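Putative uncharacterized protein (Trichoplax adhaerens, PDB 5OI9) probably helps centriole assembly as a STIL-family protein, its N-terminal domain present here, perhaps through CEP85 binding and PLK4 activation. Local coordinates at residues T40-E45 and Y343-L348; S182-S187 and S328-M333; V233-S238 and P255-W260; V207-A212 and N240-L245. All blocks are in the same frame, centred on the assembly; numbering follows the deposited sequence. Where two conformers were deposited one is given.

Contact 1: T40-E45 and Y343-L348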
loop_
_atom_site.group_PDB
_atom_site.type_symbol
_atom_site.label_atom_id
_atom_site.label_comp_id
_atom_site.label_asym_id
_atom_site.label_seq_id
_atom_site.Cartn_x
_atom_site.Cartn_y
_atom_site.Cartn_z
ATOM N N THR A 40 6.075 -1.243 9.989
ATOM C CA THR A 40 5.796 -0.870 11.370
ATOM C C THR A 40 4.318 -0.537 11.526
ATOM O O THR A 40 3.753 0.199 10.709
ATOM C CB THR A 40 6.653 0.328 11.789
ATOM O OG1 THR A 40 8.030 -0.068 11.859
ATOM C CG2 THR A 40 6.216 0.873 13.145
ATOM N N ILE A 41 3.697 -1.079 12.571
ATOM C CA ILE A 41 2.297 -0.823 12.893
ATOM C C ILE A 41 2.238 -0.221 14.292
ATOM O O ILE A 41 2.734 -0.826 15.251
ATOM C CB ILE A 41 1.454 -2.108 12.825
ATOM C CG1 ILE A 41 1.700 -2.858 11.513
ATOM C CG2 ILE A 41 -0.027 -1.794 13.002
ATOM C CD1 ILE A 41 1.259 -2.114 10.274
ATOM N N ASP A 42 1.635 0.960 14.413
ATOM C CA ASP A 42 1.382 1.594 15.703
ATOM C C ASP A 42 -0.123 1.643 15.937
ATOM O O ASP A 42 -0.861 2.192 15.114
ATOM C CB ASP A 42 1.977 3.003 15.761
ATOM C CG ASP A 42 3.493 3.001 15.729
ATOM O OD1 ASP A 42 4.100 2.005 16.173
ATOM O OD2 ASP A 42 4.078 4.000 15.262
ATOM N N ILE A 43 -0.570 1.075 17.056
ATOM C CA ILE A 43 -1.987 0.966 17.391
ATOM C C ILE A 43 -2.207 1.639 18.738
ATOM O O ILE A 43 -1.592 1.250 19.736
ATOM C CB ILE A 43 -2.450 -0.499 17.444
ATOM C CG1 ILE A 43 -1.996 -1.259 16.197
ATOM C CG2 ILE A 43 -3.964 -0.577 17.600
ATOM C CD1 ILE A 43 -2.415 -2.713 16.198
ATOM N N THR A 44 -3.093 2.632 18.774
ATOM C CA THR A 44 -3.335 3.345 20.020
ATOM C C THR A 44 -4.174 2.503 20.973
ATOM O O THR A 44 -5.037 1.723 20.559
ATOM C CB THR A 44 -4.042 4.678 19.764
ATOM O OG1 THR A 44 -5.385 4.434 19.320
ATOM C CG2 THR A 44 -3.296 5.483 18.712
ATOM N N GLU A 45 -3.900 2.660 22.270
ATOM C CA GLU A 45 -4.687 1.961 23.279
ATOM C C GLU A 45 -6.146 2.395 23.241
ATOM O O GLU A 45 -7.043 1.581 23.488
ATOM C CB GLU A 45 -4.086 2.201 24.668
ATOM C CG GLU A 45 -4.811 1.510 25.818
ATOM C CD GLU A 45 -5.965 2.330 26.365
ATOM O OE1 GLU A 45 -6.026 3.542 26.075
ATOM O OE2 GLU A 45 -6.815 1.761 27.077
ATOM N N TYR A 343 0.314 3.587 23.170
ATOM C CA TYR A 343 0.098 2.868 21.926
ATOM C C TYR A 343 0.921 1.589 21.943
ATOM O O TYR A 343 1.764 1.371 22.814
ATOM C CB TYR A 343 0.450 3.727 20.701
ATOM C CG TYR A 343 1.933 3.963 20.547
ATOM C CD1 TYR A 343 2.579 4.941 21.292
ATOM C CD2 TYR A 343 2.686 3.207 19.658
ATOM C CE1 TYR A 343 3.932 5.155 21.158
ATOM C CE2 TYR A 343 4.040 3.418 19.515
ATOM C CZ TYR A 343 4.659 4.392 20.269
ATOM O OH TYR A 343 6.008 4.612 20.138
HETATM N N MSE A 344 0.666 0.748 20.954
HETATM C CA MSE A 344 1.369 -0.510 20.800
HETATM C C MSE A 344 2.032 -0.554 19.422
HETATM O O MSE A 344 1.405 -0.222 18.418
HETATM C CB MSE A 344 0.386 -1.657 20.998
HETATM C CG MSE A 344 0.761 -2.970 20.372
HETATM SE SE MSE A 344 -0.806 -4.139 20.400
HETATM C CE MSE A 344 0.025 -5.757 19.793
ATOM N N ARG A 345 3.306 -0.934 19.383
ATOM C CA ARG A 345 4.064 -1.016 18.142
ATOM C C ARG A 345 4.338 -2.472 17.798
ATOM O O ARG A 345 4.847 -3.226 18.633
ATOM C CB ARG A 345 5.385 -0.243 18.233
ATOM C CG ARG A 345 6.282 -0.459 17.017
ATOM C CD ARG A 345 7.311 0.647 16.843
ATOM N NE ARG A 345 6.693 1.951 16.613
ATOM C CZ ARG A 345 7.346 3.021 16.166
ATOM N NH1 ARG A 345 8.639 2.948 15.887
ATOM N NH2 ARG A 345 6.702 4.167 15.991
ATOM N N LEU A 346 3.993 -2.858 16.573
ATOM C CA LEU A 346 4.298 -4.172 16.026
ATOM C C LEU A 346 5.219 -4.016 14.825
ATOM O O LEU A 346 5.047 -3.099 14.014
ATOM C CB LEU A 346 3.023 -4.915 15.615
ATOM C CG LEU A 346 2.088 -5.330 16.751
ATOM C CD1 LEU A 346 0.765 -5.854 16.210
ATOM C CD2 LEU A 346 2.763 -6.375 17.629
ATOM N N GLN A 347 6.197 -4.911 14.723
ATOM C CA GLN A 347 7.164 -4.922 13.632
ATOM C C GLN A 347 6.904 -6.139 12.755
ATOM O O GLN A 347 6.836 -7.266 13.258
ATOM C CB GLN A 347 8.595 -4.956 14.177
ATOM C CG GLN A 347 8.935 -3.814 15.126
ATOM C CD GLN A 347 9.253 -2.522 14.398
ATOM O OE1 GLN A 347 10.364 -2.333 13.903
ATOM N NE2 GLN A 347 8.277 -1.622 14.333
ATOM N N LEU A 348 6.747 -5.914 11.454
ATOM C CA LEU A 348 6.458 -6.991 10.511
ATOM C C LEU A 348 7.507 -6.966 9.408
ATOM O O LEU A 348 7.566 -6.014 8.623
ATOM C CB LEU A 348 5.045 -6.861 9.928
ATOM C CG LEU A 348 3.845 -7.132 10.850
ATOM C CD1 LEU A 348 3.605 -5.985 11.820
ATOM C CD2 LEU A 348 2.575 -7.416 10.058
#
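Arg345 sets its CG anti to its own backbone N (chi1 173°) and then folds at chi3 (-62°), a bend that carries the guanidinium across to Asp42, whose carboxylate leans to meet it. The two groups form a side-on, two-nitrogen salt bridge, lying side by side with nearly parallel planes (14° apart), the oxygens somewhat out of the guanidinium plane. NE reaches Asp42 OD1 at 2.6 Å on the syn lone pair, while NH2 takes OD2 at 2.7 Å, also from the syn side but a little out of the carboxylate plane. This double grip fixes the rotation of both groups. Over one guanidinium face sits Thr40, with CG2 3.7 Å from Arg345 NE. Thr40 OG1 in turn accepts a bond from Gln347 NE2 at 2.9 Å, tilted out of the amide plane, and Asn38 holds the other end of that amide. The whole arrangement lies on an antiparallel strand pair in a mixed sheet, strand 39-44 being flanked by 343-348 and, in parallel, by 85-97. Ile41 and Leu346 form a hydrogen-bonded pair, with Leu346 N 2.7 Å from Ile41 O, and Ile43 with Met344 forms the next. Ile41, Ile43, Met344 and Leu346 project from the other sheet face, all buried. There CG1 of Ile41 meets CD1 of Leu348 at 3.7 Å, and selenomethionine Met344 extends to Val185 of strand 180-192.

Contact 2: S182-S187 and S328-M333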
loop_
_atom_site.group_PDB
_atom_site.type_symbol
_atom_site.label_atom_id
_atom_site.label_comp_id
_atom_site.label_asym_id
_atom_site.label_seq_id
_atom_site.Cartn_x
_atom_site.Cartn_y
_atom_site.Cartn_z
ATOM N N SER A 182 -7.623 -7.620 29.261
ATOM C CA SER A 182 -6.447 -8.145 28.584
ATOM C C SER A 182 -6.796 -8.451 27.135
ATOM O O SER A 182 -7.869 -8.984 26.847
ATOM C CB SER A 182 -5.919 -9.404 29.281
ATOM O OG SER A 182 -6.872 -10.450 29.235
ATOM N N ILE A 183 -5.892 -8.100 26.221
ATOM C CA ILE A 183 -6.109 -8.301 24.791
ATOM C C ILE A 183 -4.839 -8.866 24.172
ATOM O O ILE A 183 -3.747 -8.327 24.381
ATOM C CB ILE A 183 -6.504 -6.998 24.066
ATOM C CG1 ILE A 183 -7.669 -6.304 24.771
ATOM C CG2 ILE A 183 -6.870 -7.289 22.617
ATOM C CD1 ILE A 183 -8.135 -5.050 24.066
ATOM N N ASN A 184 -4.979 -9.943 23.403
ATOM C CA ASN A 184 -3.908 -10.438 22.546
ATOM C C ASN A 184 -4.178 -9.941 21.131
ATOM O O ASN A 184 -5.168 -10.336 20.506
ATOM C CB ASN A 184 -3.816 -11.960 22.585
ATOM C CG ASN A 184 -2.728 -12.497 21.674
ATOM O OD1 ASN A 184 -3.006 -13.007 20.589
ATOM N ND2 ASN A 184 -1.479 -12.373 22.106
ATOM N N VAL A 185 -3.304 -9.075 20.632
ATOM C CA VAL A 185 -3.463 -8.463 19.319
ATOM C C VAL A 185 -2.490 -9.135 18.361
ATOM O O VAL A 185 -1.273 -9.081 18.563
ATOM C CB VAL A 185 -3.223 -6.945 19.374
ATOM C CG1 VAL A 185 -3.425 -6.320 18.002
ATOM C CG2 VAL A 185 -4.125 -6.297 20.407
ATOM N N THR A 186 -3.025 -9.783 17.330
ATOM C CA THR A 186 -2.227 -10.368 16.259
ATOM C C THR A 186 -2.530 -9.626 14.965
ATOM O O THR A 186 -3.699 -9.410 14.630
ATOM C CB THR A 186 -2.521 -11.863 16.092
ATOM O OG1 THR A 186 -2.129 -12.568 17.277
ATOM C CG2 THR A 186 -1.760 -12.427 14.902
ATOM N N SER A 187 -1.481 -9.237 14.243
ATOM C CA SER A 187 -1.607 -8.488 13.000
ATOM C C SER A 187 -0.932 -9.253 11.872
ATOM O O SER A 187 0.205 -9.710 12.022
ATOM C CB SER A 187 -0.985 -7.096 13.130
ATOM O OG SER A 187 0.423 -7.182 13.275
ATOM N N SER A 328 2.509 -10.380 17.011
ATOM C CA SER A 328 1.515 -10.345 18.070
ATOM C C SER A 328 2.155 -9.872 19.364
ATOM O O SER A 328 3.360 -10.029 19.579
ATOM C CB SER A 328 0.854 -11.715 18.276
ATOM O OG SER A 328 1.811 -12.703 18.605
ATOM N N ASP A 329 1.324 -9.286 20.220
ATOM C CA ASP A 329 1.754 -8.832 21.530
ATOM C C ASP A 329 0.520 -8.696 22.408
ATOM O O ASP A 329 -0.595 -8.511 21.912
ATOM C CB ASP A 329 2.519 -7.505 21.436
ATOM C CG ASP A 329 3.293 -7.181 22.699
ATOM O OD1 ASP A 329 3.118 -7.889 23.714
ATOM O OD2 ASP A 329 4.088 -6.216 22.672
ATOM N N ASP A 330 0.729 -8.811 23.714
ATOM C CA ASP A 330 -0.344 -8.627 24.676
ATOM C C ASP A 330 -0.366 -7.186 25.170
ATOM O O ASP A 330 0.669 -6.519 25.249
ATOM C CB ASP A 330 -0.180 -9.572 25.867
ATOM C CG ASP A 330 -0.266 -11.031 25.474
ATOM O OD1 ASP A 330 -1.078 -11.368 24.588
ATOM O OD2 ASP A 330 0.478 -11.847 26.060
ATOM N N ILE A 331 -1.563 -6.710 25.493
ATOM C CA ILE A 331 -1.746 -5.443 26.186
ATOM C C ILE A 331 -2.677 -5.684 27.366
ATOM O O ILE A 331 -3.624 -6.474 27.274
ATOM C CB ILE A 331 -2.295 -4.341 25.252
ATOM C CG1 ILE A 331 -2.346 -2.996 25.981
ATOM C CG2 ILE A 331 -3.667 -4.710 24.707
ATOM C CD1 ILE A 331 -2.844 -1.853 25.121
ATOM N N PHE A 332 -2.387 -5.032 28.486
ATOM C CA PHE A 332 -3.192 -5.146 29.694
ATOM C C PHE A 332 -3.706 -3.761 30.057
ATOM O O PHE A 332 -2.916 -2.830 30.237
ATOM C CB PHE A 332 -2.382 -5.758 30.838
ATOM C CG PHE A 332 -1.854 -7.130 30.528
ATOM C CD1 PHE A 332 -2.618 -8.256 30.788
ATOM C CD2 PHE A 332 -0.600 -7.294 29.963
ATOM C CE1 PHE A 332 -2.139 -9.518 30.495
ATOM C CE2 PHE A 332 -0.115 -8.554 29.668
ATOM C CZ PHE A 332 -0.886 -9.667 29.935
HETATM N N MSE A 333 -5.023 -3.627 30.143
HETATM C CA MSE A 333 -5.641 -2.332 30.370
HETATM C C MSE A 333 -6.421 -2.279 31.669
HETATM O O MSE A 333 -7.165 -3.204 31.995
HETATM C CB MSE A 333 -6.583 -1.979 29.222
HETATM C CG MSE A 333 -5.964 -2.022 27.850
HETATM SE SE MSE A 333 -7.200 -1.252 26.570
HETATM C CE MSE A 333 -8.648 -2.535 26.704
#
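Asn184 and Asp330 join two antiparallel strands through their side chains, and the asparagine shows how a short amide can span a non-hydrogen-bonded pair. Its CB already lies 3.4 Å from Asp330 OD1. The next atom, CG, stands anti to the backbone N (chi1 179°), which turns the amide toward the neighbouring strand and leaves CG 3.5 Å from the same oxygen. At the tip, ND2 donates to Asp330 OD1 at 2.7 Å along an almost straight line (174°). The acceptor sits in the amide plane, yet it is approached on its syn side from 29° outside the carboxylate plane, and the two flat groups are strongly turned against each other. Along the same face, Ser182 CB rests obliquely on the Phe332 ring, 3.8 Å from CD1, and Thr186 OG1 lies against Ser328 CB at 3.3 Å. The opposite face, with Ile183, Val185 and Ile331, is largely apolar apart from Asp329. Ile183 uses both ends: CB touches CG2 of Ile331 at 3.7 Å, while CD1 crosses the bent tip of selenomethionine Met333 and meets its CE at 3.7 Å. Gln52 and Arg49 of helix 45-61 pack against Ile183 and Met333 from this side. Reciprocal backbone bonds pair Ile183 with Ile331 and Val185 with Asp329, the regular antiparallel pattern of two long strands, 180-192 and 322-334, in a mixed sheet with helix 45-61 packed against the face that bears Ile183 and Ile331.

Contact 3: V233-S238 and P255-W260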
loop_
_atom_site.group_PDB
_atom_site.type_symbol
_atom_site.label_atom_id
_atom_site.label_comp_id
_atom_site.label_asym_id
_atom_site.label_seq_id
_atom_site.Cartn_x
_atom_site.Cartn_y
_atom_site.Cartn_z
ATOM N N VAL A 233 2.313 7.128 -20.107
ATOM C CA VAL A 233 3.106 7.629 -21.223
ATOM C C VAL A 233 2.627 6.944 -22.492
ATOM O O VAL A 233 2.664 5.712 -22.596
ATOM C CB VAL A 233 4.609 7.392 -21.010
ATOM C CG1 VAL A 233 5.398 7.915 -22.204
ATOM C CG2 VAL A 233 5.074 8.051 -19.724
ATOM N N ALA A 234 2.183 7.743 -23.453
ATOM C CA ALA A 234 1.815 7.263 -24.772
ATOM C C ALA A 234 2.918 7.635 -25.759
ATOM O O ALA A 234 3.886 8.322 -25.421
ATOM C CB ALA A 234 0.459 7.833 -25.187
ATOM N N ILE A 235 2.776 7.177 -26.997
ATOM C CA ILE A 235 3.791 7.391 -28.022
ATOM C C ILE A 235 3.090 7.615 -29.355
ATOM O O ILE A 235 2.039 7.022 -29.622
ATOM C CB ILE A 235 4.784 6.208 -28.083
ATOM C CG1 ILE A 235 5.967 6.522 -29.001
ATOM C CG2 ILE A 235 4.085 4.930 -28.524
ATOM C CD1 ILE A 235 7.091 5.508 -28.905
ATOM N N ASN A 236 3.657 8.492 -30.182
ATOM C CA ASN A 236 3.081 8.845 -31.473
ATOM C C ASN A 236 3.906 8.242 -32.608
ATOM O O ASN A 236 4.860 7.489 -32.390
ATOM C CB ASN A 236 2.965 10.367 -31.620
ATOM C CG ASN A 236 4.304 11.079 -31.514
ATOM O OD1 ASN A 236 5.365 10.453 -31.506
ATOM N ND2 ASN A 236 4.258 12.403 -31.438
ATOM N N ASN A 237 3.530 8.602 -33.840
ATOM C CA ASN A 237 4.167 8.023 -35.020
ATOM C C ASN A 237 5.648 8.369 -35.097
ATOM O O ASN A 237 6.448 7.560 -35.581
ATOM C CB ASN A 237 3.443 8.492 -36.281
ATOM C CG ASN A 237 1.955 8.216 -36.233
ATOM O OD1 ASN A 237 1.530 7.086 -35.994
ATOM N ND2 ASN A 237 1.153 9.253 -36.444
ATOM N N SER A 238 6.034 9.553 -34.629
ATOM C CA SER A 238 7.433 9.965 -34.627
ATOM C C SER A 238 8.229 9.353 -33.480
ATOM O O SER A 238 9.373 9.763 -33.255
ATOM C CB SER A 238 7.532 11.492 -34.568
ATOM O OG SER A 238 6.853 12.092 -35.657
ATOM N N PRO A 255 -2.200 3.568 -27.099
ATOM C CA PRO A 255 -0.986 2.745 -26.949
ATOM C C PRO A 255 -0.060 3.324 -25.888
ATOM O O PRO A 255 0.444 4.440 -26.029
ATOM C CB PRO A 255 -0.352 2.790 -28.344
ATOM C CG PRO A 255 -0.890 4.040 -28.963
ATOM C CD PRO A 255 -2.289 4.172 -28.439
ATOM N N LEU A 256 0.172 2.553 -24.830
ATOM C CA LEU A 256 0.950 2.999 -23.684
ATOM C C LEU A 256 2.291 2.279 -23.639
ATOM O O LEU A 256 2.381 1.091 -23.963
ATOM C CB LEU A 256 0.179 2.764 -22.382
ATOM C CG LEU A 256 -1.111 3.574 -22.227
ATOM C CD1 LEU A 256 -1.879 3.151 -20.987
ATOM C CD2 LEU A 256 -0.794 5.066 -22.184
ATOM N N VAL A 257 3.332 3.005 -23.231
ATOM C CA VAL A 257 4.684 2.468 -23.149
ATOM C C VAL A 257 5.297 2.622 -21.767
ATOM O O VAL A 257 6.461 2.258 -21.577
ATOM C CB VAL A 257 5.607 3.106 -24.208
ATOM C CG1 VAL A 257 5.183 2.686 -25.609
ATOM C CG2 VAL A 257 5.597 4.626 -24.066
ATOM N N GLY A 258 4.560 3.154 -20.801
ATOM C CA GLY A 258 5.113 3.327 -19.471
ATOM C C GLY A 258 4.317 4.351 -18.682
ATOM O O GLY A 258 3.135 4.573 -18.937
ATOM N N ILE A 259 5.003 4.962 -17.714
ATOM C CA ILE A 259 4.382 5.840 -16.731
ATOM C C ILE A 259 5.286 7.039 -16.480
ATOM O O ILE A 259 6.473 7.035 -16.810
ATOM C CB ILE A 259 4.111 5.118 -15.392
ATOM C CG1 ILE A 259 5.432 4.644 -14.778
ATOM C CG2 ILE A 259 3.157 3.954 -15.584
ATOM C CD1 ILE A 259 5.283 3.989 -13.411
ATOM N N TRP A 260 4.699 8.076 -15.888
ATOM C CA TRP A 260 5.458 9.177 -15.318
ATOM C C TRP A 260 5.051 9.349 -13.861
ATOM O O TRP A 260 3.908 9.075 -13.483
ATOM C CB TRP A 260 5.260 10.490 -16.098
ATOM C CG TRP A 260 3.856 11.013 -16.129
ATOM C CD1 TRP A 260 2.925 10.809 -17.108
ATOM C CD2 TRP A 260 3.228 11.846 -15.147
ATOM N NE1 TRP A 260 1.755 11.458 -16.792
ATOM C CE2 TRP A 260 1.915 12.100 -15.593
ATOM C CE3 TRP A 260 3.646 12.397 -13.931
ATOM C CZ2 TRP A 260 1.016 12.879 -14.866
ATOM C CZ3 TRP A 260 2.750 13.167 -13.207
ATOM C CH2 TRP A 260 1.451 13.402 -13.679
#
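Val233 faces two consecutive residues, Val257 and Gly258, in an arrangement with the form of a beta bulge, an irregularity that lets one strand carry an extra residue against its neighbour. Val257 N donates to Val233 O at 2.9 Å in a nearly straight bond (172°). Val233 N donates in return to Gly258 O, also at 2.9 Å, but here it approaches from well above the carbonyl plane, 53° out of it, so the two bonds are unlike in geometry. The irregularity is seen in the backbone of Val257, whose psi of 3° is far from that of an extended strand, and of Gly258, whose angles would press a CB against the preceding carbonyl oxygen.

The side chains follow the bend. The two methyls of Val233 part company: CG1 meets CG2 of Val257 at 3.8 Å, the side chains crossing at about a right angle, while CG2 lies against Ile259 O at 3.4 Å and reaches the edge of the Trp260 ring, 4.4 Å from CD1. That indole is held in turn by Val244, whose O accepts from Trp260 NE1. Val257 points its other branch, CG1, at CG2 of Ile235, 3.8 Å away. Leu256 brings CD2 over Val233 O at 3.5 Å, and also packs on Tyr279 of helix 270-281. Farther toward the strand end, Ala234 CA offers its hydrogen to Pro255 O at 3.4 Å. Such a bulge bends a strand inside a continuous sheet, and here it bends strand 256-264 of the mixed sheet where it runs antiparallel to 229-235.

Contact 4: V207-A212 and N240-L245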
loop_
_atom_site.group_PDB
_atom_site.type_symbol
_atom_site.label_atom_id
_atom_site.label_comp_id
_atom_site.label_asym_id
_atom_site.label_seq_id
_atom_site.Cartn_x
_atom_site.Cartn_y
_atom_site.Cartn_z
ATOM N N VAL A 207 6.884 15.222 -26.208
ATOM C CA VAL A 207 6.082 16.251 -26.880
ATOM C C VAL A 207 5.720 17.337 -25.872
ATOM O O VAL A 207 5.173 17.025 -24.794
ATOM C CB VAL A 207 4.816 15.629 -27.495
ATOM C CG1 VAL A 207 4.061 16.658 -28.324
ATOM C CG2 VAL A 207 5.176 14.415 -28.337
ATOM N N PRO A 208 5.998 18.612 -26.153
ATOM C CA PRO A 208 5.807 19.675 -25.148
ATOM C C PRO A 208 4.350 20.107 -25.000
ATOM O O PRO A 208 3.988 21.267 -25.217
ATOM C CB PRO A 208 6.702 20.797 -25.690
ATOM C CG PRO A 208 6.672 20.608 -27.165
ATOM C CD PRO A 208 6.600 19.123 -27.398
ATOM N N THR A 209 3.496 19.165 -24.607
ATOM C CA THR A 209 2.119 19.496 -24.273
ATOM C C THR A 209 2.071 20.277 -22.958
ATOM O O THR A 209 3.080 20.461 -22.269
ATOM C CB THR A 209 1.270 18.230 -24.180
ATOM O OG1 THR A 209 1.779 17.389 -23.135
ATOM C CG2 THR A 209 1.301 17.468 -25.494
ATOM N N ALA A 210 0.868 20.734 -22.603
ATOM C CA ALA A 210 0.712 21.543 -21.397
ATOM C C ALA A 210 1.094 20.759 -20.146
ATOM O O ALA A 210 1.705 21.308 -19.223
ATOM C CB ALA A 210 -0.724 22.056 -21.291
ATOM N N LEU A 211 0.748 19.471 -20.099
ATOM C CA LEU A 211 1.117 18.646 -18.952
ATOM C C LEU A 211 2.629 18.475 -18.860
ATOM O O LEU A 211 3.209 18.600 -17.775
ATOM C CB LEU A 211 0.424 17.287 -19.039
ATOM C CG LEU A 211 0.804 16.277 -17.957
ATOM C CD1 LEU A 211 0.428 16.799 -16.578
ATOM C CD2 LEU A 211 0.150 14.931 -18.222
ATOM N N ALA A 212 3.283 18.188 -19.989
ATOM C CA ALA A 212 4.737 18.059 -19.996
ATOM C C ALA A 212 5.418 19.359 -19.589
ATOM O O ALA A 212 6.456 19.336 -18.918
ATOM C CB ALA A 212 5.222 17.617 -21.375
ATOM N N ASN A 240 7.773 9.738 -30.334
ATOM C CA ASN A 240 7.905 10.704 -29.256
ATOM C C ASN A 240 6.892 10.397 -28.161
ATOM O O ASN A 240 5.796 9.893 -28.424
ATOM C CB ASN A 240 7.711 12.136 -29.763
ATOM C CG ASN A 240 8.750 12.537 -30.792
ATOM O OD1 ASN A 240 8.412 13.012 -31.876
ATOM N ND2 ASN A 240 10.021 12.344 -30.458
ATOM N N LEU A 241 7.271 10.710 -26.925
ATOM C CA LEU A 241 6.466 10.384 -25.757
ATOM C C LEU A 241 5.409 11.450 -25.510
ATOM O O LEU A 241 5.687 12.651 -25.583
ATOM C CB LEU A 241 7.354 10.240 -24.520
ATOM C CG LEU A 241 8.527 9.265 -24.622
ATOM C CD1 LEU A 241 9.257 9.166 -23.291
ATOM C CD2 LEU A 241 8.052 7.895 -25.083
ATOM N N LEU A 242 4.195 10.998 -25.207
ATOM C CA LEU A 242 3.086 11.870 -24.839
ATOM C C LEU A 242 2.656 11.526 -23.421
ATOM O O LEU A 242 2.362 10.363 -23.127
ATOM C CB LEU A 242 1.913 11.712 -25.810
ATOM C CG LEU A 242 1.937 12.569 -27.075
ATOM C CD1 LEU A 242 0.883 12.102 -28.069
ATOM C CD2 LEU A 242 1.709 14.023 -26.710
ATOM N N LEU A 243 2.620 12.530 -22.550
ATOM C CA LEU A 243 2.224 12.323 -21.164
ATOM C C LEU A 243 0.712 12.432 -21.037
ATOM O O LEU A 243 0.084 13.299 -21.652
ATOM C CB LEU A 243 2.906 13.335 -20.244
ATOM C CG LEU A 243 4.435 13.406 -20.313
ATOM C CD1 LEU A 243 4.980 14.189 -19.130
ATOM C CD2 LEU A 243 5.060 12.020 -20.375
ATOM N N VAL A 244 0.129 11.544 -20.235
ATOM C CA VAL A 244 -1.317 11.427 -20.106
ATOM C C VAL A 244 -1.689 11.455 -18.631
ATOM O O VAL A 244 -1.005 10.855 -17.795
ATOM C CB VAL A 244 -1.839 10.134 -20.773
ATOM C CG1 VAL A 244 -3.353 10.114 -20.783
ATOM C CG2 VAL A 244 -1.296 9.998 -22.192
ATOM N N LEU A 245 -2.776 12.156 -18.311
ATOM C CA LEU A 245 -3.300 12.156 -16.954
ATOM C C LEU A 245 -3.870 10.786 -16.601
ATOM O O LEU A 245 -4.349 10.047 -17.467
ATOM C CB LEU A 245 -4.382 13.224 -16.803
ATOM C CG LEU A 245 -3.937 14.672 -17.001
ATOM C CD1 LEU A 245 -5.128 15.614 -16.920
ATOM C CD2 LEU A 245 -2.884 15.043 -15.970
HETATM O O HOH W 1 3.430 15.229 -23.524
HETATM O O HOH W 2 -0.335 15.750 -22.770
#
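Two bridging waters, both bonded to Thr209 OG1, carry that hydroxyl's reach to the backbone of Leu243. One water lies 2.7 Å from Thr209 OG1, accepts from Leu243 N at 3.0 Å and donates to Val207 O at 2.8 Å. The other, also 2.7 Å from Thr209 OG1, donates to Leu243 O at 2.7 Å. With chi1 at 62°, that hydroxyl lies between its own backbone N and carbonyl carbon, facing both waters. Val207 N donates directly to Leu241 O at 2.9 Å. Between Val207 and Thr209, Pro208 centres an inverse gamma turn, and Thr209 stands at the N-cap of helix 210-216, so a loop and helix start are laid against strand 241-245, an outermost strand of its mixed sheet. Apolar contacts flank the waters. Leu242 sends CD2 between two residues, touching CB of Val207 at 3.6 Å and CG2 of Thr209. Leu211, from the first helical turn, sets CD2 across CB of Leu243 at 3.8 Å and against CD2 of Leu245. The CD1 branch of Leu243 rests on Ala212, while Trp260 of strand 256-264 touches both Leu211 and Leu243.

Overall arrangement
From the N terminus, strand 39-44 opens the outermost loop, which closes only near the C terminus when 343-348 pairs with it in contact 1. Within that span, 182-187 begins the loop that contact 2 closes at 328-333; both contacts belong to one mixed sheet, and they touch, with centres 10 Å apart. Deeper still, the chain is back in the other sheet, to which strand 27-29 already belongs. Contact 4 links 207-212 to 240-245, and contact 3 links 233-238 to 255-260; their segments alternate, so the loops cross, and strands 229-235 and 241-245 are neighbours. These two contacts lie about 42 to 52 Å, centre to centre, from the first two, across the chain's centre.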